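Local structure of odorant binding protein (AGAP007287-PA) (Anopheles gambiae, 3PM2) at residues P22-P27 and K79-S84; S28-C33 and E58-S63; I72-L77 and A99-F104. The protein binds hydrophobic odorants such as indole, citronellal and menthol and is thought to help carry them through the aqueous fluid around olfactory dendrites. All blocks are in the same frame, centred on the assembly; numbering follows the deposited sequence.

From the N terminus, residues 22-27 open contact 1 in the loop before helix 27-44, and residues 28-33 at once open contact 2 on that helix. Contact 2 closes first, at residues 58-63 of helix 55-63, so it is nested inside the loop of contact 1. Contact 3 opens at residues 72-77, contact 1 closes at 79-84, and contact 3 closes at 99-104; these two loops cross and share helix 74-85. Helices 27-44 and 55-63 are thus joined by contact 2, the preceding loop is joined to helix 74-85 by contact 1, and that helix to helix 92-109 by contact 3. Leu-24 CD2 links contacts 1 and 2, lying 3.4 Å from Val-60 CG1.

Contact 1 of 3, residues P22-P27 and K79-S84; sequences PFLVEP and KLYLDS. Unlike the reference sequence in segment 79-84: Asp-83 (reference Ala).
Phe-23 and Leu-24 meet helix 74-85 in different ways, the first with a ring face against Ser-84, the second with CB over the Tyr-81 ring. In this mainly helical odorant-binding protein of the PBP/GOBP family, residues 22-27 are the irregular lead-in to helix 27-44, and the contact lays that loop along residues 79-84. The outer half is built on Ser-84. Ser-84 CB sits above the middle of the Phe-23 ring, 3.9 Å from the centroid and 6° from the ring normal, a CH-pi contact centred on the face. The CA-CB bond of Phe-23 leads away from the helix, but a chi1 of 58°, with CG between the backbone N and the carbonyl carbon, stands the ring up beside the helix so that its face meets the serine.

The hydroxyl of Ser-84 serves the backbone instead of a ring: Ser-84 OG accepts the N-H of Phe-23 at 3.0 Å (155° at the hydrogen) and donates to Tyr-81 O at 2.6 Å, on a lone pair in the carbonyl plane. Both bonds together fix the rotation of the hydroxyl and pin the loop backbone to the last turn of the helix.

The inner half is turned differently. Leu-24 CB lies over one face of the Tyr-81 ring, 3.8 Å from its centroid and offset toward the rim at CZ, while Pro-22 CB meets the ring at its edge. Leu-138 of helix 133-147 touches both Leu-24 and Tyr-81, so this half faces the core, whereas Phe-23 is exposed. Between the two peptide carbonyls, which could not bond to each other, a water donates both ways: 3.0 Å to Phe-23 O and 2.7 Å to Leu-80 O.

Contact 2 of 3, residues S28-C33 and E58-S63; sequences SAFMTC and ECVMNS
Cys-33 and Cys-59 join helix 27-44 to helix 55-63 through a disulfide, one of six in the chain; with Cys-55 to Cys-130 and Cys-103 to Cys-140 it forms the interlocked set whose pairing matches that of classical insect odorant-binding proteins. The helix segments run at 138° with axes 9.0 Å apart, closer to antiparallel than to perpendicular. The tight part centres on the sulfurs: SG of Cys-33 is 2.1 Å from SG of Cys-59, with a chi3 of -70°. Both CB atoms point to the other helix, and the sulfurs are brought together by unlike rotations, SG lying anti to the carbonyl carbon in Cys-33 but anti to the backbone N in Cys-59. On the inner side, Val-60 fits one methyl into the angle between two neighbours: its CG2 stands 3.7 Å from Phe-30 CD1 and 3.9 Å from Cys-33 CB. Leu-138 of helix 133-147 packs on Val-60 as well, marking this as the buried side.

The other end is looser. Ala-29 CB only comes within 4.5 Å of Ser-63 OG, and Ser-63 is exposed. Ser-63 OG turns back to its own helix, donating to Val-60 O at 2.8 Å from 21° outside the carbonyl plane.

Contact 3 of 3, residues I72-L77 and A99-F104; sequences IDREAL and AIDGCF
Phe-104 projects from helix 92-109 as a flat bump, and Arg-74 lies along it as one wall of the hollow that receives it. The arginine chain is extended from CG to NE and runs across one face of the ring: Arg-74 CB passes over the CZ end, while Arg-74 CD is 4.0 Å from the centroid of the Phe-104 ring and 12° from the ring normal, a CH-pi contact near the ring centre. The two side chains run in opposite directions, which carries the guanidinium back over the root of the phenylalanine, with Arg-74 NH1 3.6 Å from Phe-104 CB and the guanidinium plane only 20° from that of the ring. The rest of the hollow meets the ring at its edge, where Ile-72 CG2 approaches Phe-104 CZ at 3.8 Å and Leu-77 CD2 lies near Phe-104 CE2.

In the helical odorant-binding fold, this joins the start of helix 74-85, just after the short hairpin 67-68/71-72, to helix 92-109, which Cys-103 ties to helix 133-147 by a disulfide with Cys-140. A smaller fit lies alongside: Leu-77 CD2 packs against Ile-100, 3.9 Å from Ile-100 CG1. Ile-100 CG2 in turn touches NE of Arg-74.

At the outer end, Arg-74 NH2 makes a nearly straight salt-bridge bond of 2.9 Å to Asp-101 OD1 (176° at the hydrogen), in the guanidinium plane and on the anti lone pair of the carboxylate. A water accepts from Arg-74 NH1 at 2.8 Å and donates to both O and OD1 of Asp-101.

Contact 1 of 3, residues P22-P27 and K79-S84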
loop_
_atom_site.group_PDB
_atom_site.type_symbol
_atom_site.label_atom_id
_atom_site.label_comp_id
_atom_site.label_asym_id
_atom_site.label_seq_id
_atom_site.Cartn_x
_atom_site.Cartn_y
_atom_site.Cartn_z
ATOM N N PRO A 22 3.594 -8.114 8.557
ATOM C CA PRO A 22 3.759 -6.925 9.402
ATOM C C PRO A 22 2.813 -5.809 8.947
ATOM O O PRO A 22 2.332 -5.807 7.798
ATOM C CB PRO A 22 5.216 -6.523 9.140
ATOM C CG PRO A 22 5.876 -7.790 8.715
ATOM C CD PRO A 22 4.841 -8.403 7.827
ATOM N N PHE A 23 2.535 -4.868 9.835
ATOM C CA PHE A 23 1.664 -3.738 9.491
ATOM C C PHE A 23 2.197 -2.459 10.111
ATOM O O PHE A 23 2.980 -2.500 11.066
ATOM C CB PHE A 23 0.219 -4.012 9.945
ATOM C CG PHE A 23 0.051 -4.278 11.425
ATOM C CD1 PHE A 23 -0.079 -3.225 12.332
ATOM C CD2 PHE A 23 -0.044 -5.578 11.909
ATOM C CE1 PHE A 23 -0.242 -3.471 13.693
ATOM C CE2 PHE A 23 -0.211 -5.825 13.274
ATOM C CZ PHE A 23 -0.303 -4.774 14.161
ATOM N N LEU A 24 1.723 -1.328 9.608
ATOM C CA LEU A 24 2.093 0.008 10.069
ATOM C C LEU A 24 0.905 0.641 10.841
ATOM O O LEU A 24 1.097 1.574 11.625
ATOM C CB LEU A 24 2.485 0.781 8.782
ATOM C CG LEU A 24 2.121 2.214 8.504
ATOM C CD1 LEU A 24 3.043 2.777 7.469
ATOM C CD2 LEU A 24 0.788 2.296 7.911
ATOM N N VAL A 25 -0.318 0.131 10.608
ATOM C CA VAL A 25 -1.557 0.632 11.205
ATOM C C VAL A 25 -2.450 -0.537 11.581
ATOM O O VAL A 25 -2.484 -1.521 10.858
ATOM C CB VAL A 25 -2.251 1.607 10.194
ATOM C CG1 VAL A 25 -3.744 1.710 10.410
ATOM C CG2 VAL A 25 -1.652 2.990 10.279
ATOM N N GLU A 26 -3.187 -0.422 12.704
ATOM C CA GLU A 26 -4.121 -1.443 13.158
ATOM C C GLU A 26 -5.301 -1.525 12.158
ATOM O O GLU A 26 -5.678 -0.478 11.612
ATOM C CB GLU A 26 -4.625 -1.074 14.565
ATOM C CG GLU A 26 -5.062 -2.250 15.424
ATOM C CD GLU A 26 -4.046 -3.331 15.754
ATOM O OE1 GLU A 26 -2.942 -2.990 16.238
ATOM O OE2 GLU A 26 -4.385 -4.527 15.590
ATOM N N PRO A 27 -5.877 -2.731 11.885
ATOM C CA PRO A 27 -6.991 -2.830 10.915
ATOM C C PRO A 27 -8.135 -1.830 11.061
ATOM O O PRO A 27 -8.670 -1.389 10.048
ATOM C CB PRO A 27 -7.503 -4.259 11.110
ATOM C CG PRO A 27 -6.330 -5.007 11.560
ATOM C CD PRO A 27 -5.513 -4.069 12.399
ATOM N N LYS A 79 10.137 2.145 12.720
ATOM C CA LYS A 79 9.801 1.838 14.113
ATOM C C LYS A 79 8.427 1.145 14.230
ATOM O O LYS A 79 8.306 0.121 14.924
ATOM C CB LYS A 79 9.852 3.111 14.974
ATOM C CG LYS A 79 9.858 2.830 16.472
ATOM C CD LYS A 79 10.202 4.069 17.294
ATOM C CE LYS A 79 9.985 3.875 18.781
ATOM N NZ LYS A 79 8.942 4.787 19.335
ATOM N N LEU A 80 7.411 1.669 13.518
ATOM C CA LEU A 80 6.062 1.083 13.526
ATOM C C LEU A 80 6.016 -0.301 12.916
ATOM O O LEU A 80 5.428 -1.195 13.517
ATOM C CB LEU A 80 5.021 1.992 12.866
ATOM C CG LEU A 80 4.624 3.225 13.653
ATOM C CD1 LEU A 80 3.742 4.122 12.811
ATOM C CD2 LEU A 80 3.937 2.852 14.977
ATOM N N TYR A 81 6.615 -0.484 11.703
ATOM C CA TYR A 81 6.647 -1.814 11.092
ATOM C C TYR A 81 7.390 -2.801 11.973
ATOM O O TYR A 81 6.849 -3.864 12.263
ATOM C CB TYR A 81 7.291 -1.765 9.710
ATOM C CG TYR A 81 6.307 -1.523 8.600
ATOM C CD1 TYR A 81 5.318 -2.454 8.302
ATOM C CD2 TYR A 81 6.392 -0.381 7.806
ATOM C CE1 TYR A 81 4.397 -2.224 7.281
ATOM C CE2 TYR A 81 5.476 -0.132 6.798
ATOM C CZ TYR A 81 4.491 -1.065 6.522
ATOM O OH TYR A 81 3.604 -0.790 5.508
ATOM N N LEU A 82 8.582 -2.408 12.501
ATOM C CA LEU A 82 9.351 -3.275 13.395
ATOM C C LEU A 82 8.608 -3.625 14.673
ATOM O O LEU A 82 8.758 -4.752 15.165
ATOM C CB LEU A 82 10.762 -2.747 13.708
ATOM C CG LEU A 82 11.804 -2.819 12.578
ATOM C CD1 LEU A 82 13.160 -2.362 13.091
ATOM C CD2 LEU A 82 11.928 -4.231 12.010
ATOM N N ASP A 83 7.805 -2.703 15.200
ATOM C CA ASP A 83 6.948 -3.004 16.345
ATOM C C ASP A 83 6.033 -4.172 16.065
ATOM O O ASP A 83 5.943 -5.038 16.840
ATOM C CB ASP A 83 6.081 -1.836 16.825
ATOM C CG ASP A 83 5.258 -2.167 18.152
ATOM O OD1 ASP A 83 5.868 -2.342 19.230
ATOM O OD2 ASP A 83 4.001 -2.197 18.140
ATOM N N SER A 84 5.359 -4.178 14.921
ATOM C CA SER A 84 4.458 -5.286 14.576
ATOM C C SER A 84 5.179 -6.645 14.442
ATOM O O SER A 84 4.554 -7.680 14.674
ATOM C CB SER A 84 3.663 -4.975 13.313
ATOM O OG SER A 84 4.482 -5.030 12.156
HETATM O O HOH W 1 2.806 -1.451 13.824
#

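Contact 2 of 3, residues S28-C33 and E58-S63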
loop_
_atom_site.group_PDB
_atom_site.type_symbol
_atom_site.label_atom_id
_atom_site.label_comp_id
_atom_site.label_asym_id
_atom_site.label_seq_id
_atom_site.Cartn_x
_atom_site.Cartn_y
_atom_site.Cartn_z
ATOM N N SER A 28 -8.505 -1.478 12.300
ATOM C CA SER A 28 -9.591 -0.529 12.568
ATOM C C SER A 28 -9.299 0.841 11.940
ATOM O O SER A 28 -10.151 1.391 11.236
ATOM C CB SER A 28 -9.850 -0.417 14.072
ATOM O OG SER A 28 -10.605 0.730 14.417
ATOM N N ALA A 29 -8.079 1.364 12.158
ATOM C CA ALA A 29 -7.656 2.645 11.599
ATOM C C ALA A 29 -7.569 2.577 10.063
ATOM O O ALA A 29 -7.950 3.527 9.381
ATOM C CB ALA A 29 -6.335 3.063 12.211
ATOM N N PHE A 30 -7.153 1.433 9.519
ATOM C CA PHE A 30 -7.113 1.261 8.075
ATOM C C PHE A 30 -8.536 1.300 7.485
ATOM O O PHE A 30 -8.750 1.954 6.463
ATOM C CB PHE A 30 -6.430 -0.064 7.698
ATOM C CG PHE A 30 -6.366 -0.225 6.204
ATOM C CD1 PHE A 30 -5.347 0.366 5.471
ATOM C CD2 PHE A 30 -7.357 -0.929 5.516
ATOM C CE1 PHE A 30 -5.318 0.266 4.076
ATOM C CE2 PHE A 30 -7.317 -1.033 4.120
ATOM C CZ PHE A 30 -6.297 -0.432 3.420
ATOM N N MET A 31 -9.497 0.592 8.123
ATOM C CA MET A 31 -10.870 0.519 7.620
ATOM C C MET A 31 -11.562 1.862 7.569
ATOM O O MET A 31 -12.296 2.125 6.614
ATOM C CB MET A 31 -11.693 -0.550 8.351
ATOM C CG MET A 31 -11.415 -1.961 7.826
ATOM S SD MET A 31 -11.609 -2.196 6.018
ATOM C CE MET A 31 -13.347 -1.712 5.784
ATOM N N THR A 32 -11.290 2.734 8.568
ATOM C CA THR A 32 -11.805 4.104 8.619
ATOM C C THR A 32 -11.337 4.852 7.353
ATOM O O THR A 32 -12.135 5.523 6.694
ATOM C CB THR A 32 -11.303 4.782 9.905
ATOM O OG1 THR A 32 -11.780 4.047 11.027
ATOM C CG2 THR A 32 -11.737 6.235 10.017
ATOM N N CYS A 33 -10.034 4.756 7.034
ATOM C CA CYS A 33 -9.454 5.404 5.850
ATOM C C CYS A 33 -9.987 4.832 4.554
ATOM O O CYS A 33 -10.271 5.591 3.617
ATOM C CB CYS A 33 -7.937 5.331 5.920
ATOM S SG CYS A 33 -7.254 6.373 7.231
ATOM N N GLU A 58 -2.806 8.292 2.140
ATOM C CA GLU A 58 -2.467 9.535 2.840
ATOM C C GLU A 58 -3.186 9.593 4.201
ATOM O O GLU A 58 -2.588 10.008 5.193
ATOM C CB GLU A 58 -2.769 10.753 1.977
ATOM C CG GLU A 58 -2.373 12.062 2.650
ATOM C CD GLU A 58 -2.316 13.239 1.702
ATOM O OE1 GLU A 58 -1.553 13.166 0.715
ATOM O OE2 GLU A 58 -3.019 14.244 1.951
ATOM N N CYS A 59 -4.446 9.129 4.246
ATOM C CA CYS A 59 -5.260 9.057 5.464
ATOM C C CYS A 59 -4.551 8.170 6.517
ATOM O O CYS A 59 -4.435 8.571 7.686
ATOM C CB CYS A 59 -6.660 8.536 5.127
ATOM S SG CYS A 59 -7.734 8.283 6.566
ATOM N N VAL A 60 -4.054 6.971 6.086
ATOM C CA VAL A 60 -3.344 6.019 6.926
ATOM C C VAL A 60 -2.075 6.685 7.460
ATOM O O VAL A 60 -1.782 6.588 8.648
ATOM C CB VAL A 60 -3.015 4.705 6.168
ATOM C CG1 VAL A 60 -2.018 3.857 6.953
ATOM C CG2 VAL A 60 -4.279 3.891 5.870
ATOM N N MET A 61 -1.340 7.354 6.592
ATOM C CA MET A 61 -0.079 8.019 6.982
ATOM C C MET A 61 -0.329 9.161 7.949
ATOM O O MET A 61 0.389 9.283 8.938
ATOM C CB MET A 61 0.719 8.446 5.755
ATOM C CG MET A 61 1.207 7.267 4.908
ATOM S SD MET A 61 2.436 6.271 5.755
ATOM C CE MET A 61 3.108 5.320 4.378
ATOM N N ASN A 62 -1.421 9.913 7.734
ATOM C CA ASN A 62 -1.828 10.987 8.654
ATOM C C ASN A 62 -2.275 10.403 10.001
ATOM O O ASN A 62 -1.999 11.014 11.045
ATOM C CB ASN A 62 -2.923 11.882 8.037
ATOM C CG ASN A 62 -2.400 12.935 7.067
ATOM O OD1 ASN A 62 -1.282 13.453 7.197
ATOM N ND2 ASN A 62 -3.230 13.343 6.118
ATOM N N SER A 63 -2.914 9.202 10.002
ATOM C CA SER A 63 -3.365 8.606 11.270
ATOM C C SER A 63 -2.186 8.255 12.186
ATOM O O SER A 63 -2.363 8.182 13.391
ATOM C CB SER A 63 -4.258 7.385 11.035
ATOM O OG SER A 63 -3.507 6.207 10.782
#

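Contact 3 of 3, residues I72-L77 and A99-F104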
loop_
_atom_site.group_PDB
_atom_site.type_symbol
_atom_site.label_atom_id
_atom_site.label_comp_id
_atom_site.label_asym_id
_atom_site.label_seq_id
_atom_site.Cartn_x
_atom_site.Cartn_y
_atom_site.Cartn_z
ATOM N N ILE A 72 7.500 11.282 3.758
ATOM C CA ILE A 72 7.177 10.215 4.716
ATOM C C ILE A 72 8.351 10.080 5.678
ATOM O O ILE A 72 9.501 10.075 5.245
ATOM C CB ILE A 72 6.824 8.866 4.015
ATOM C CG1 ILE A 72 5.577 8.985 3.087
ATOM C CG2 ILE A 72 6.707 7.701 5.037
ATOM C CD1 ILE A 72 4.171 9.283 3.827
ATOM N N ASP A 73 8.065 10.017 6.991
ATOM C CA ASP A 73 9.100 9.897 8.016
ATOM C C ASP A 73 9.562 8.444 8.045
ATOM O O ASP A 73 8.909 7.598 8.659
ATOM C CB ASP A 73 8.527 10.353 9.373
ATOM C CG ASP A 73 9.469 10.309 10.571
ATOM O OD1 ASP A 73 10.517 9.621 10.488
ATOM O OD2 ASP A 73 9.123 10.894 11.613
ATOM N N ARG A 74 10.665 8.149 7.345
ATOM C CA ARG A 74 11.199 6.784 7.267
ATOM C C ARG A 74 11.576 6.184 8.636
ATOM O O ARG A 74 11.331 5.005 8.876
ATOM C CB ARG A 74 12.384 6.715 6.281
ATOM C CG ARG A 74 12.920 5.306 6.119
ATOM C CD ARG A 74 13.966 5.232 5.046
ATOM N NE ARG A 74 14.560 3.904 5.035
ATOM C CZ ARG A 74 15.291 3.425 4.044
ATOM N NH1 ARG A 74 15.528 4.167 2.963
ATOM N NH2 ARG A 74 15.793 2.204 4.119
ATOM N N GLU A 75 12.144 6.994 9.537
ATOM C CA GLU A 75 12.555 6.527 10.866
ATOM C C GLU A 75 11.341 6.045 11.666
ATOM O O GLU A 75 11.324 4.902 12.116
ATOM C CB GLU A 75 13.349 7.609 11.615
ATOM C CG GLU A 75 14.715 7.917 11.001
ATOM C CD GLU A 75 14.711 8.550 9.612
ATOM O OE1 GLU A 75 13.799 9.364 9.324
ATOM O OE2 GLU A 75 15.583 8.179 8.793
ATOM N N ALA A 76 10.300 6.886 11.764
ATOM C CA ALA A 76 9.079 6.548 12.479
ATOM C C ALA A 76 8.331 5.401 11.800
ATOM O O ALA A 76 7.798 4.541 12.501
ATOM C CB ALA A 76 8.187 7.768 12.611
ATOM N N LEU A 77 8.305 5.367 10.436
ATOM C CA LEU A 77 7.637 4.279 9.721
ATOM C C LEU A 77 8.321 2.944 10.033
ATOM O O LEU A 77 7.637 1.943 10.257
ATOM C CB LEU A 77 7.623 4.546 8.199
ATOM C CG LEU A 77 7.081 3.406 7.327
ATOM C CD1 LEU A 77 6.324 3.958 6.164
ATOM C CD2 LEU A 77 8.224 2.526 6.810
ATOM N N ALA A 99 12.239 -4.602 2.611
ATOM C CA ALA A 99 11.041 -4.067 1.948
ATOM C C ALA A 99 11.010 -2.528 2.031
ATOM O O ALA A 99 10.793 -1.884 1.013
ATOM C CB ALA A 99 9.794 -4.653 2.582
ATOM N N ILE A 100 11.321 -1.958 3.209
ATOM C CA ILE A 100 11.360 -0.503 3.417
ATOM C C ILE A 100 12.435 0.137 2.532
ATOM O O ILE A 100 12.164 1.134 1.860
ATOM C CB ILE A 100 11.521 -0.137 4.916
ATOM C CG1 ILE A 100 10.312 -0.596 5.751
ATOM C CG2 ILE A 100 11.761 1.385 5.086
ATOM C CD1 ILE A 100 10.558 -0.609 7.265
ATOM N N ASP A 101 13.627 -0.463 2.499
ATOM C CA ASP A 101 14.731 0.047 1.685
ATOM C C ASP A 101 14.344 0.069 0.198
ATOM O O ASP A 101 14.538 1.081 -0.470
ATOM C CB ASP A 101 16.001 -0.780 1.914
ATOM C CG ASP A 101 17.253 -0.039 1.519
ATOM O OD1 ASP A 101 17.467 1.096 2.040
ATOM O OD2 ASP A 101 18.014 -0.570 0.681
ATOM N N GLY A 102 13.783 -1.030 -0.286
ATOM C CA GLY A 102 13.386 -1.156 -1.687
ATOM C C GLY A 102 12.278 -0.209 -2.097
ATOM O O GLY A 102 12.294 0.299 -3.223
ATOM N N CYS A 103 11.312 0.030 -1.193
ATOM C CA CYS A 103 10.171 0.919 -1.466
ATOM C C CYS A 103 10.564 2.376 -1.499
ATOM O O CYS A 103 10.133 3.096 -2.400
ATOM C CB CYS A 103 9.008 0.645 -0.514
ATOM S SG CYS A 103 8.285 -1.007 -0.736
ATOM N N PHE A 104 11.463 2.793 -0.590
ATOM C CA PHE A 104 11.955 4.181 -0.562
ATOM C C PHE A 104 12.872 4.428 -1.767
ATOM O O PHE A 104 12.819 5.510 -2.359
ATOM C CB PHE A 104 12.653 4.511 0.779
ATOM C CG PHE A 104 11.667 4.991 1.833
ATOM C CD1 PHE A 104 11.327 6.337 1.931
ATOM C CD2 PHE A 104 11.032 4.087 2.682
ATOM C CE1 PHE A 104 10.388 6.777 2.882
ATOM C CE2 PHE A 104 10.113 4.528 3.649
ATOM C CZ PHE A 104 9.803 5.872 3.753
HETATM O O HOH W 2 16.180 3.256 0.403
#